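Local coordinates for protein ABC-type phosphate transport system, periplasmic component (Lactobacillus brevis, PDB 4ECF) that probably serves as the solute-binding component of a PstSACB-type ABC transporter, capturing phosphate outside the cell for import across the cytoplasmic membrane, at residues N99-I102 against K103-G107; L45-Q49 against E50-Q54; Y172-F175 against S176-N179; V195-T199 against N200-I204. All blocks are in the same frame, centred on the assembly; numbering follows the deposited sequence.

Contact 1. Residues N99-I102 against K103-G107; sequences NQLI and KIFTG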
loop_
_atom_site.group_PDB
_atom_site.type_symbol
_atom_site.label_atom_id
_atom_site.label_comp_id
_atom_site.label_asym_id
_atom_site.label_seq_id
_atom_site.Cartn_x
_atom_site.Cartn_y
_atom_site.Cartn_z
ATOM N N ASN A 99 -10.462 -8.936 -16.748
ATOM C CA ASN A 99 -11.884 -8.756 -17.021
ATOM C C ASN A 99 -12.735 -9.378 -15.915
ATOM O O ASN A 99 -13.735 -8.780 -15.496
ATOM C CB ASN A 99 -12.255 -9.341 -18.392
ATOM C CG ASN A 99 -13.696 -9.067 -18.779
ATOM O OD1 ASN A 99 -14.502 -9.993 -18.888
ATOM N ND2 ASN A 99 -14.022 -7.788 -18.992
ATOM N N GLN A 100 -12.358 -10.575 -15.439
ATOM C CA GLN A 100 -13.068 -11.189 -14.320
ATOM C C GLN A 100 -12.968 -10.352 -13.051
ATOM O O GLN A 100 -13.957 -10.194 -12.361
ATOM C CB GLN A 100 -12.578 -12.613 -14.022
ATOM C CG GLN A 100 -12.863 -13.626 -15.124
ATOM C CD GLN A 100 -12.140 -14.931 -14.930
ATOM O OE1 GLN A 100 -10.957 -14.966 -14.533
ATOM N NE2 GLN A 100 -12.813 -16.043 -15.321
ATOM N N LEU A 101 -11.763 -9.838 -12.750
ATOM C CA LEU A 101 -11.575 -9.014 -11.565
ATOM C C LEU A 101 -12.469 -7.764 -11.605
ATOM O O LEU A 101 -13.116 -7.395 -10.597
ATOM C CB LEU A 101 -10.102 -8.645 -11.434
ATOM C CG LEU A 101 -9.760 -7.838 -10.176
ATOM C CD1 LEU A 101 -9.815 -8.664 -8.881
ATOM C CD2 LEU A 101 -8.373 -7.232 -10.309
ATOM N N ILE A 102 -12.546 -7.128 -12.769
ATOM C CA ILE A 102 -13.344 -5.913 -12.930
ATOM C C ILE A 102 -14.813 -6.262 -12.738
ATOM O O ILE A 102 -15.533 -5.601 -12.015
ATOM C CB ILE A 102 -13.119 -5.270 -14.284
ATOM C CG1 ILE A 102 -11.751 -4.598 -14.331
ATOM C CG2 ILE A 102 -14.195 -4.222 -14.586
ATOM C CD1 ILE A 102 -11.250 -4.232 -15.716
ATOM N N LYS A 103 -15.233 -7.344 -13.368
ATOM C CA LYS A 103 -16.631 -7.770 -13.290
ATOM C C LYS A 103 -16.989 -8.112 -11.862
ATOM O O LYS A 103 -18.133 -7.915 -11.466
ATOM C CB LYS A 103 -16.937 -8.928 -14.240
ATOM C CG LYS A 103 -17.001 -8.494 -15.707
ATOM C CD LYS A 103 -17.335 -9.698 -16.577
ATOM C CE LYS A 103 -17.695 -9.307 -17.985
ATOM N NZ LYS A 103 -18.138 -10.542 -18.691
ATOM N N ILE A 104 -16.067 -8.687 -11.099
ATOM C CA ILE A 104 -16.365 -8.961 -9.680
ATOM C C ILE A 104 -16.525 -7.682 -8.873
ATOM O O ILE A 104 -17.495 -7.526 -8.127
ATOM C CB ILE A 104 -15.322 -9.938 -9.063
ATOM C CG1 ILE A 104 -15.558 -11.335 -9.675
ATOM C CG2 ILE A 104 -15.364 -9.936 -7.516
ATOM C CD1 ILE A 104 -14.524 -12.393 -9.340
ATOM N N PHE A 105 -15.574 -6.771 -8.995
ATOM C CA PHE A 105 -15.615 -5.533 -8.191
ATOM C C PHE A 105 -16.726 -4.560 -8.608
ATOM O O PHE A 105 -17.169 -3.757 -7.784
ATOM C CB PHE A 105 -14.230 -4.875 -8.131
ATOM C CG PHE A 105 -13.383 -5.401 -6.992
ATOM C CD1 PHE A 105 -13.482 -4.833 -5.734
ATOM C CD2 PHE A 105 -12.594 -6.530 -7.140
ATOM C CE1 PHE A 105 -12.730 -5.336 -4.660
ATOM C CE2 PHE A 105 -11.851 -7.037 -6.090
ATOM C CZ PHE A 105 -11.939 -6.446 -4.836
ATOM N N THR A 106 -17.179 -4.648 -9.857
ATOM C CA THR A 106 -18.333 -3.869 -10.289
ATOM C C THR A 106 -19.667 -4.515 -9.995
ATOM O O THR A 106 -20.730 -3.900 -10.272
ATOM C CB THR A 106 -18.248 -3.500 -11.769
ATOM O OG1 THR A 106 -18.273 -4.693 -12.521
ATOM C CG2 THR A 106 -16.980 -2.663 -12.033
ATOM N N GLY A 107 -19.678 -5.774 -9.540
ATOM C CA GLY A 107 -20.929 -6.472 -9.240
ATOM C C GLY A 107 -21.589 -7.203 -10.394
ATOM O O GLY A 107 -22.718 -7.678 -10.270
#
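Lys103 lies against Asn99, one turn earlier in helix 98-105. Its CB and CG pass the carbonyl of Asn99, CG lying 3.3 Å from Asn99 O. CG stands beside the backbone N (chi1 -74°), and the extended chain carries the methylenes at a slant across the Asn99 side chain: CD is 3.7 Å and CE 3.4 Å from Asn99 OD1. The tip NZ is also 3.7 Å from Asn99 OD1, so CE makes the closer approach. On another flank of the helix Leu101 and Phe105 lie side by side and point the same way, Leu101 CD1 resting 3.8 Å from Phe105 CE2, while Leu101 O sits in the ring plane at its edge. Phe105 meets Phe137 edge-to-face. At the end of the helix two donors grip Ile102 O: Thr106 N, nearly along the C=O axis, and Thr106 OG1 at 2.9 Å, tilted from the carbonyl plane; this hydroxyl is also bonded to the Gln108 side chain. Gly107 then turns to positive phi, its N bonded to Ile104 O at 3.1 Å, and ends the helix in a Schellman motif.

Contact 2. Residues L45-Q49 against E50-Q54; sequences LSQIQ and EGAVQ. With EDO (1,2-ethanediol), chain E.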
loop_
_atom_site.group_PDB
_atom_site.type_symbol
_atom_site.label_atom_id
_atom_site.label_comp_id
_atom_site.label_asym_id
_atom_site.label_seq_id
_atom_site.Cartn_x
_atom_site.Cartn_y
_atom_site.Cartn_z
ATOM N N LEU A 45 -1.652 12.580 4.328
ATOM C CA LEU A 45 -1.525 13.786 3.545
ATOM C C LEU A 45 -2.238 14.974 4.186
ATOM O O LEU A 45 -1.691 16.079 4.251
ATOM C CB LEU A 45 -1.980 13.554 2.102
ATOM C CG LEU A 45 -1.133 12.571 1.288
ATOM C CD1 LEU A 45 -1.804 12.280 -0.043
ATOM C CD2 LEU A 45 0.300 13.084 1.113
ATOM N N SER A 46 -3.459 14.764 4.665
ATOM C CA SER A 46 -4.166 15.870 5.316
ATOM C C SER A 46 -3.461 16.369 6.577
ATOM O O SER A 46 -3.373 17.595 6.803
ATOM C CB SER A 46 -5.599 15.443 5.656
ATOM O OG SER A 46 -6.334 15.225 4.457
ATOM N N GLN A 47 -2.911 15.452 7.374
ATOM C CA GLN A 47 -2.279 15.849 8.644
ATOM C C GLN A 47 -0.926 16.541 8.406
ATOM O O GLN A 47 -0.618 17.518 9.074
ATOM C CB GLN A 47 -2.099 14.665 9.577
ATOM C CG GLN A 47 -3.435 14.136 10.104
ATOM C CD GLN A 47 -4.118 15.150 10.981
ATOM O OE1 GLN A 47 -3.638 15.434 12.072
ATOM N NE2 GLN A 47 -5.249 15.685 10.512
ATOM N N ILE A 48 -0.185 16.084 7.413
ATOM C CA ILE A 48 1.088 16.747 7.134
ATOM C C ILE A 48 0.837 18.145 6.559
ATOM O O ILE A 48 1.531 19.119 6.930
ATOM C CB ILE A 48 2.070 15.876 6.315
ATOM C CG1 ILE A 48 3.490 16.505 6.318
ATOM C CG2 ILE A 48 1.623 15.688 4.872
ATOM C CD1 ILE A 48 4.113 16.592 7.712
ATOM N N GLN A 49 -0.156 18.281 5.678
ATOM C CA GLN A 49 -0.524 19.621 5.170
ATOM C C GLN A 49 -0.893 20.564 6.295
ATOM O O GLN A 49 -0.549 21.750 6.259
ATOM C CB GLN A 49 -1.629 19.559 4.133
ATOM C CG GLN A 49 -2.347 20.857 3.861
ATOM C CD GLN A 49 -3.125 20.786 2.570
ATOM O OE1 GLN A 49 -2.518 20.875 1.514
ATOM N NE2 GLN A 49 -4.451 20.594 2.640
ATOM N N GLU A 50 -1.623 20.039 7.276
ATOM C CA GLU A 50 -2.024 20.842 8.445
ATOM C C GLU A 50 -0.860 21.196 9.369
ATOM O O GLU A 50 -0.989 22.061 10.244
ATOM C CB GLU A 50 -3.117 20.074 9.212
ATOM C CG GLU A 50 -3.816 20.888 10.268
ATOM C CD GLU A 50 -5.027 20.201 10.896
ATOM O OE1 GLU A 50 -5.565 19.233 10.318
ATOM O OE2 GLU A 50 -5.443 20.652 11.981
ATOM N N GLY A 51 0.260 20.494 9.230
ATOM C CA GLY A 51 1.403 20.651 10.094
ATOM C C GLY A 51 1.124 20.057 11.465
ATOM O O GLY A 51 1.686 20.483 12.463
ATOM N N ALA A 52 0.236 19.053 11.507
ATOM C CA ALA A 52 -0.182 18.428 12.749
ATOM C C ALA A 52 0.695 17.241 13.172
ATOM O O ALA A 52 0.588 16.757 14.313
ATOM C CB ALA A 52 -1.642 18.010 12.652
ATOM N N VAL A 53 1.584 16.823 12.250
ATOM C CA VAL A 53 2.533 15.722 12.471
ATOM C C VAL A 53 3.846 16.103 11.799
ATOM O O VAL A 53 3.901 17.084 11.077
ATOM C CB VAL A 53 2.031 14.400 11.821
ATOM C CG1 VAL A 53 0.710 13.878 12.453
ATOM C CG2 VAL A 53 1.846 14.535 10.308
ATOM N N GLN A 54 4.888 15.309 12.031
ATOM C CA GLN A 54 6.180 15.587 11.403
ATOM C C GLN A 54 6.312 14.935 10.013
ATOM O O GLN A 54 7.056 15.405 9.175
ATOM C CB GLN A 54 7.302 15.137 12.315
ATOM C CG GLN A 54 7.540 16.090 13.504
ATOM C CD GLN A 54 6.379 16.075 14.480
ATOM O OE1 GLN A 54 5.984 15.022 14.969
ATOM N NE2 GLN A 54 5.774 17.253 14.721
HETATM C C1 EDO E . -2.650 13.386 15.530
HETATM O O1 EDO E . -2.825 12.250 16.383
HETATM C C2 EDO E . -1.951 12.962 14.258
HETATM O O2 EDO E . -2.567 13.476 13.062
#
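A Schellman motif at the C-terminal end of helix 41-50 frames this contact, with Gly51 as the residue that leaves helical geometry at positive phi (72°). Glu50 N still makes a regular helical bond to Ser46 O. Beyond it the chain reverses: Gly51 N reaches Ile48 O at 3.0 Å from above the carbonyl plane, and Ala52 N bonds to Gln47 O, also at 3.0 Å.

The side chains follow this reversal. Gln47 bends at its second torsion (chi2 -65°), which curls its amide back over the turn, with OE1 3.3 Å from the methyl of Ala52. Its NE2 lies 3.6 Å from Glu50 OE1, the two side chains running side by side with amide and carboxylate planes steeply inclined to each other. A 1,2-ethanediol, probably from the crystallisation liquor, has its O2 beside Gln47 OE1 and its C2 3.3 Å from Val53 CG1. On the inner side Ile48 CG1, anti to the backbone N (chi1 -168°), and a bend at the next torsion bring CD1 to the loop. This methyl lies 4.0 Å from Val53 CG2 and 3.4 Å from Val53 O. Val53 also packs on Val9 of strand 4-10, and Gln54 is bonded to Thr7 of that strand.

The amides of Gly51 and Ala52 thus supply donors to last-turn carbonyls where the helix stops providing them, and the apolar contact of Ile48 with Val53 holds the loop against the helix on its buried side.

Contact 3. Residues Y172-F175 against S176-N179; sequences YVAF and SYVN. With ACT (acetate ion), chain C.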
loop_
_atom_site.group_PDB
_atom_site.type_symbol
_atom_site.label_atom_id
_atom_site.label_comp_id
_atom_site.label_asym_id
_atom_site.label_seq_id
_atom_site.Cartn_x
_atom_site.Cartn_y
_atom_site.Cartn_z
ATOM N N TYR A 172 -8.282 -6.340 -1.236
ATOM C CA TYR A 172 -6.941 -6.028 -1.748
ATOM C C TYR A 172 -6.089 -5.542 -0.597
ATOM O O TYR A 172 -6.579 -4.824 0.274
ATOM C CB TYR A 172 -7.059 -4.996 -2.872
ATOM C CG TYR A 172 -8.058 -3.933 -2.612
ATOM C CD1 TYR A 172 -7.744 -2.830 -1.854
ATOM C CD2 TYR A 172 -9.397 -4.070 -3.024
ATOM C CE1 TYR A 172 -8.677 -1.845 -1.579
ATOM C CE2 TYR A 172 -10.336 -3.097 -2.767
ATOM C CZ TYR A 172 -9.977 -1.968 -2.025
ATOM O OH TYR A 172 -10.921 -0.992 -1.757
ATOM N N VAL A 173 -4.782 -5.862 -0.633
ATOM C CA VAL A 173 -3.877 -5.506 0.423
ATOM C C VAL A 173 -2.449 -5.480 -0.083
ATOM O O VAL A 173 -2.092 -6.157 -1.059
ATOM C CB VAL A 173 -3.996 -6.466 1.640
ATOM C CG1 VAL A 173 -3.282 -7.808 1.394
ATOM C CG2 VAL A 173 -3.639 -5.748 2.924
ATOM N N ALA A 174 -1.669 -4.635 0.559
ATOM C CA ALA A 174 -0.213 -4.569 0.285
ATOM C C ALA A 174 0.448 -5.948 0.498
ATOM O O ALA A 174 0.087 -6.681 1.396
ATOM C CB ALA A 174 0.427 -3.506 1.191
ATOM N N PHE A 175 1.478 -6.272 -0.309
ATOM C CA PHE A 175 2.163 -7.562 -0.250
ATOM C C PHE A 175 2.606 -8.060 1.166
ATOM O O PHE A 175 2.394 -9.240 1.514
ATOM C CB PHE A 175 3.427 -7.526 -1.144
ATOM C CG PHE A 175 3.193 -7.688 -2.638
ATOM C CD1 PHE A 175 1.942 -7.614 -3.237
ATOM C CD2 PHE A 175 4.289 -7.820 -3.473
ATOM C CE1 PHE A 175 1.804 -7.742 -4.613
ATOM C CE2 PHE A 175 4.141 -7.966 -4.852
ATOM C CZ PHE A 175 2.911 -7.900 -5.410
ATOM N N SER A 176 3.105 -7.169 1.984
ATOM C CA SER A 176 3.565 -7.603 3.334
ATOM C C SER A 176 2.470 -8.229 4.203
ATOM O O SER A 176 2.737 -9.099 5.074
ATOM C CB SER A 176 4.133 -6.446 4.120
ATOM O OG SER A 176 3.120 -5.834 4.888
ATOM N N TYR A 177 1.233 -7.775 3.990
ATOM C CA TYR A 177 0.166 -8.256 4.816
ATOM C C TYR A 177 -0.265 -9.660 4.441
ATOM O O TYR A 177 -0.997 -10.292 5.181
ATOM C CB TYR A 177 -1.049 -7.311 4.753
ATOM C CG TYR A 177 -0.904 -6.029 5.572
ATOM C CD1 TYR A 177 -0.187 -4.923 5.093
ATOM C CD2 TYR A 177 -1.446 -5.945 6.860
ATOM C CE1 TYR A 177 -0.016 -3.789 5.857
ATOM C CE2 TYR A 177 -1.295 -4.800 7.625
ATOM C CZ TYR A 177 -0.564 -3.719 7.143
ATOM O OH TYR A 177 -0.496 -2.587 7.933
ATOM N N VAL A 178 0.141 -10.155 3.270
ATOM C CA VAL A 178 -0.284 -11.486 2.886
ATOM C C VAL A 178 0.342 -12.522 3.835
ATOM O O VAL A 178 1.544 -12.460 4.076
ATOM C CB VAL A 178 0.086 -11.811 1.406
ATOM C CG1 VAL A 178 -0.264 -13.259 1.093
ATOM C CG2 VAL A 178 -0.621 -10.834 0.448
ATOM N N ASN A 179 -0.489 -13.405 4.373
ATOM C CA ASN A 179 -0.065 -14.523 5.224
ATOM C C ASN A 179 -0.973 -15.738 5.015
ATOM O O ASN A 179 -1.876 -15.705 4.165
ATOM C CB ASN A 179 0.026 -14.091 6.717
ATOM C CG ASN A 179 -1.337 -13.826 7.383
ATOM O OD1 ASN A 179 -2.374 -14.292 6.940
ATOM N ND2 ASN A 179 -1.310 -13.091 8.495
HETATM C C ACT C . 1.867 -7.024 8.773
HETATM O O ACT C . 1.597 -8.223 8.545
HETATM O OXT ACT C . 2.544 -6.370 7.957
HETATM C CH3 ACT C . 1.358 -6.382 10.035
HETATM O O HOH W 1 3.404 -11.780 2.426
#
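Val173 and Tyr177 cross at about a right angle where strand 169-174 gives way to a short 3-10 turn. Val173 CG2, set anti to the backbone N (chi1 78° for CG1), approaches Tyr177 CB to 3.5 Å and reaches the ring obliquely at CG. The other methyl, Val173 CG1, lies 4.1 Å from Val178 CG2, those two side chains crossing at a slant. Ala174 adds a light touch, its CB 4.2 Å from Tyr177 CD1, while Ala174 O sits at the edge of the ring, near its plane.

An acetate, probably from the crystallisation liquor, lies over one face of this ring: its OXT is 3.9 Å above the plane, over the centre. Arg160 bonds to the same acetate and also to Tyr177 O. At its far end Tyr177 OH is bonded to Thr12 O, which ties down the hydroxyl end of the ring.

Two backbone bonds make the turn, Tyr177 N to Ala174 O and Val178 N to Phe175 O, each 3.0 Å long, with the donor above the carbonyl plane in both cases. A water donates to Phe175 O and to Val178 O, linking these two carbonyls.

The turn closes the end of strand 169-174, which pairs antiparallel with strand 73-87 through Val173 with Thr84; Phe175, just beyond the strand, adds a backbone bond to Gly82. Val173 and Tyr177 both rest on Ser156 of helix 156-165, Tyr172 leans on helix 132-140, and Phe175 meets Trp202 edge-to-face.

Contact 4. Residues V195-T199 against N200-I204; sequences VNVTT and NDWRI. With EDO (1,2-ethanediol), chain F; EDO (1,2-ethanediol), chain L.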
loop_
_atom_site.group_PDB
_atom_site.type_symbol
_atom_site.label_atom_id
_atom_site.label_comp_id
_atom_site.label_asym_id
_atom_site.label_seq_id
_atom_site.Cartn_x
_atom_site.Cartn_y
_atom_site.Cartn_z
ATOM N N VAL A 195 9.762 -9.858 -8.251
ATOM C CA VAL A 195 10.347 -9.768 -9.584
ATOM C C VAL A 195 9.346 -9.217 -10.570
ATOM O O VAL A 195 9.662 -8.378 -11.419
ATOM C CB VAL A 195 10.968 -11.117 -10.065
ATOM C CG1 VAL A 195 9.932 -12.226 -10.155
ATOM C CG2 VAL A 195 11.717 -10.938 -11.376
ATOM N N ASN A 196 8.094 -9.671 -10.459
ATOM C CA ASN A 196 7.102 -9.189 -11.407
ATOM C C ASN A 196 6.781 -7.689 -11.216
ATOM O O ASN A 196 6.370 -7.022 -12.146
ATOM C CB ASN A 196 5.846 -10.047 -11.324
ATOM C CG ASN A 196 6.014 -11.427 -11.994
ATOM O OD1 ASN A 196 6.896 -11.624 -12.837
ATOM N ND2 ASN A 196 5.152 -12.362 -11.632
ATOM N N VAL A 197 6.903 -7.162 -9.993
ATOM C CA VAL A 197 6.709 -5.714 -9.791
ATOM C C VAL A 197 7.883 -4.966 -10.452
ATOM O O VAL A 197 7.676 -3.960 -11.143
ATOM C CB VAL A 197 6.641 -5.379 -8.280
ATOM C CG1 VAL A 197 6.712 -3.861 -8.078
ATOM C CG2 VAL A 197 5.371 -5.924 -7.631
ATOM N N THR A 198 9.102 -5.493 -10.297
ATOM C CA THR A 198 10.258 -4.770 -10.839
ATOM C C THR A 198 10.163 -4.539 -12.336
ATOM O O THR A 198 10.665 -3.547 -12.844
ATOM C CB THR A 198 11.603 -5.439 -10.504
ATOM O OG1 THR A 198 11.743 -6.662 -11.235
ATOM C CG2 THR A 198 11.796 -5.642 -9.004
ATOM N N THR A 199 9.558 -5.471 -13.065
ATOM C CA THR A 199 9.425 -5.357 -14.507
ATOM C C THR A 199 8.100 -4.724 -14.982
ATOM O O THR A 199 7.855 -4.583 -16.209
ATOM C CB THR A 199 9.493 -6.761 -15.132
ATOM O OG1 THR A 199 8.378 -7.528 -14.637
ATOM C CG2 THR A 199 10.818 -7.468 -14.783
ATOM N N ASN A 200 7.208 -4.450 -14.031
ATOM C CA ASN A 200 5.828 -4.046 -14.298
ATOM C C ASN A 200 4.982 -5.146 -14.973
ATOM O O ASN A 200 3.898 -4.856 -15.430
ATOM C CB ASN A 200 5.749 -2.712 -15.100
ATOM C CG ASN A 200 4.403 -2.012 -14.963
ATOM O OD1 ASN A 200 3.939 -1.789 -13.842
ATOM N ND2 ASN A 200 3.771 -1.647 -16.095
ATOM N N ASP A 201 5.436 -6.395 -14.963
ATOM C CA ASP A 201 4.558 -7.499 -15.368
ATOM C C ASP A 201 3.384 -7.660 -14.396
ATOM O O ASP A 201 2.281 -8.036 -14.803
ATOM C CB ASP A 201 5.338 -8.806 -15.476
ATOM C CG ASP A 201 6.173 -8.905 -16.782
ATOM O OD1 ASP A 201 5.921 -8.162 -17.752
ATOM O OD2 ASP A 201 7.080 -9.742 -16.829
ATOM N N TRP A 202 3.631 -7.364 -13.127
ATOM C CA TRP A 202 2.582 -7.124 -12.142
ATOM C C TRP A 202 2.441 -5.603 -12.025
ATOM O O TRP A 202 3.410 -4.922 -11.670
ATOM C CB TRP A 202 3.008 -7.701 -10.771
ATOM C CG TRP A 202 1.890 -7.529 -9.773
ATOM C CD1 TRP A 202 1.676 -6.442 -8.913
ATOM C CD2 TRP A 202 0.755 -8.404 -9.569
ATOM N NE1 TRP A 202 0.511 -6.622 -8.201
ATOM C CE2 TRP A 202 -0.055 -7.807 -8.527
ATOM C CE3 TRP A 202 0.385 -9.648 -10.065
ATOM C CZ2 TRP A 202 -1.256 -8.381 -8.098
ATOM C CZ3 TRP A 202 -0.793 -10.220 -9.598
ATOM C CH2 TRP A 202 -1.578 -9.606 -8.619
ATOM N N ARG A 203 1.300 -5.062 -12.431
ATOM C CA ARG A 203 1.128 -3.612 -12.593
ATOM C C ARG A 203 0.645 -2.906 -11.339
ATOM O O ARG A 203 0.651 -1.653 -11.275
ATOM C CB ARG A 203 0.123 -3.335 -13.711
ATOM C CG ARG A 203 0.647 -3.717 -15.099
ATOM C CD ARG A 203 -0.367 -3.407 -16.199
ATOM N NE ARG A 203 -0.652 -1.962 -16.340
ATOM C CZ ARG A 203 -1.793 -1.344 -16.004
ATOM N NH1 ARG A 203 -2.820 -2.009 -15.476
ATOM N NH2 ARG A 203 -1.908 -0.038 -16.204
ATOM N N ILE A 204 0.148 -3.657 -10.378
ATOM C CA ILE A 204 -0.491 -3.027 -9.187
ATOM C C ILE A 204 0.558 -2.819 -8.076
ATOM O O ILE A 204 0.849 -3.726 -7.302
ATOM C CB ILE A 204 -1.707 -3.833 -8.648
ATOM C CG1 ILE A 204 -2.515 -4.516 -9.762
ATOM C CG2 ILE A 204 -2.553 -2.889 -7.801
ATOM C CD1 ILE A 204 -3.670 -5.332 -9.198
HETATM C C1 EDO F . -1.132 -8.821 -13.831
HETATM O O1 EDO F . -1.702 -8.570 -15.137
HETATM C C2 EDO F . -1.494 -7.765 -12.792
HETATM O O2 EDO F . -1.078 -6.453 -13.167
HETATM C C1 EDO L . -5.926 -3.014 -15.411
HETATM O O1 EDO L . -5.904 -1.682 -14.833
HETATM C C2 EDO L . -5.346 -3.020 -16.830
HETATM O O2 EDO L . -6.350 -3.198 -17.848
HETATM O O HOH W 2 6.090 -5.246 -18.272
#
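Trp202 and Asn196 are joined through the backbone by a nearly straight bond, Trp202 N to Asn196 O at 2.9 Å and 174°, with the donor above the carbonyl plane. Asn200, at positive phi, leaves the helix and turns its N to Val197 O at 3.0 Å, so the two bonds together fold the chain back over the last turn of helix 194-198. Trp202 O is buried here without a polar partner.

Of the other polar contacts, Thr199 OG1 accepts from Asp201 N at 3.2 Å; its chi1 of 63° places the hydroxyl between the backbone N and the carbonyl carbon, where it meets that amide. A water donates to both Thr199 O and Asp201 OD1. Asn196 ND2 is held by Ala191 O and Asn200 OD1 by Trp205. Arg203 N bonds to O2 of a 1,2-ethanediol, probably from the crystallisation liquor.

Apolar contacts centre on Trp202. Its CB lies 3.7 Å from Asn196 CB, and its CD1 3.9 Å from Val197 CG2, which comes to the indole obliquely. C2 of the same diol lies over one indole face, offset toward the rim.

Within the fold the indole lies against the sheet, touching Thr84 and Pro85 of strand 73-87 and Leu187 of strand 183-187, with NE1 bonded to Ile83 O. Val197 packs on Val80, and Ile204 leads into strand 205-213 while resting on Phe137 of helix 132-140.

Along the chain the order is contact 2, contact 1, contact 3, contact 4. Contacts 1 and 2 lie on opposite sides of the chain's centre, their centres about 36 Å apart. Contact 3 is nearest the middle, about 8 Å from the chain's centre, and it touches two others: Tyr172 packs on Phe105 of contact 1, and Phe175 packs on Val197 and Trp202 of contact 4. Contact 3 lies at the end of strand 169-174, which also meets helix 98-105 of contact 1; its partner strand 73-87 meets contact 4. Contact 2 instead joins helix 41-50 to strand 55-58, about 16 Å from contact 3 at the nearest atoms. Such a spread suits the two-lobed fold of periplasmic binding proteins.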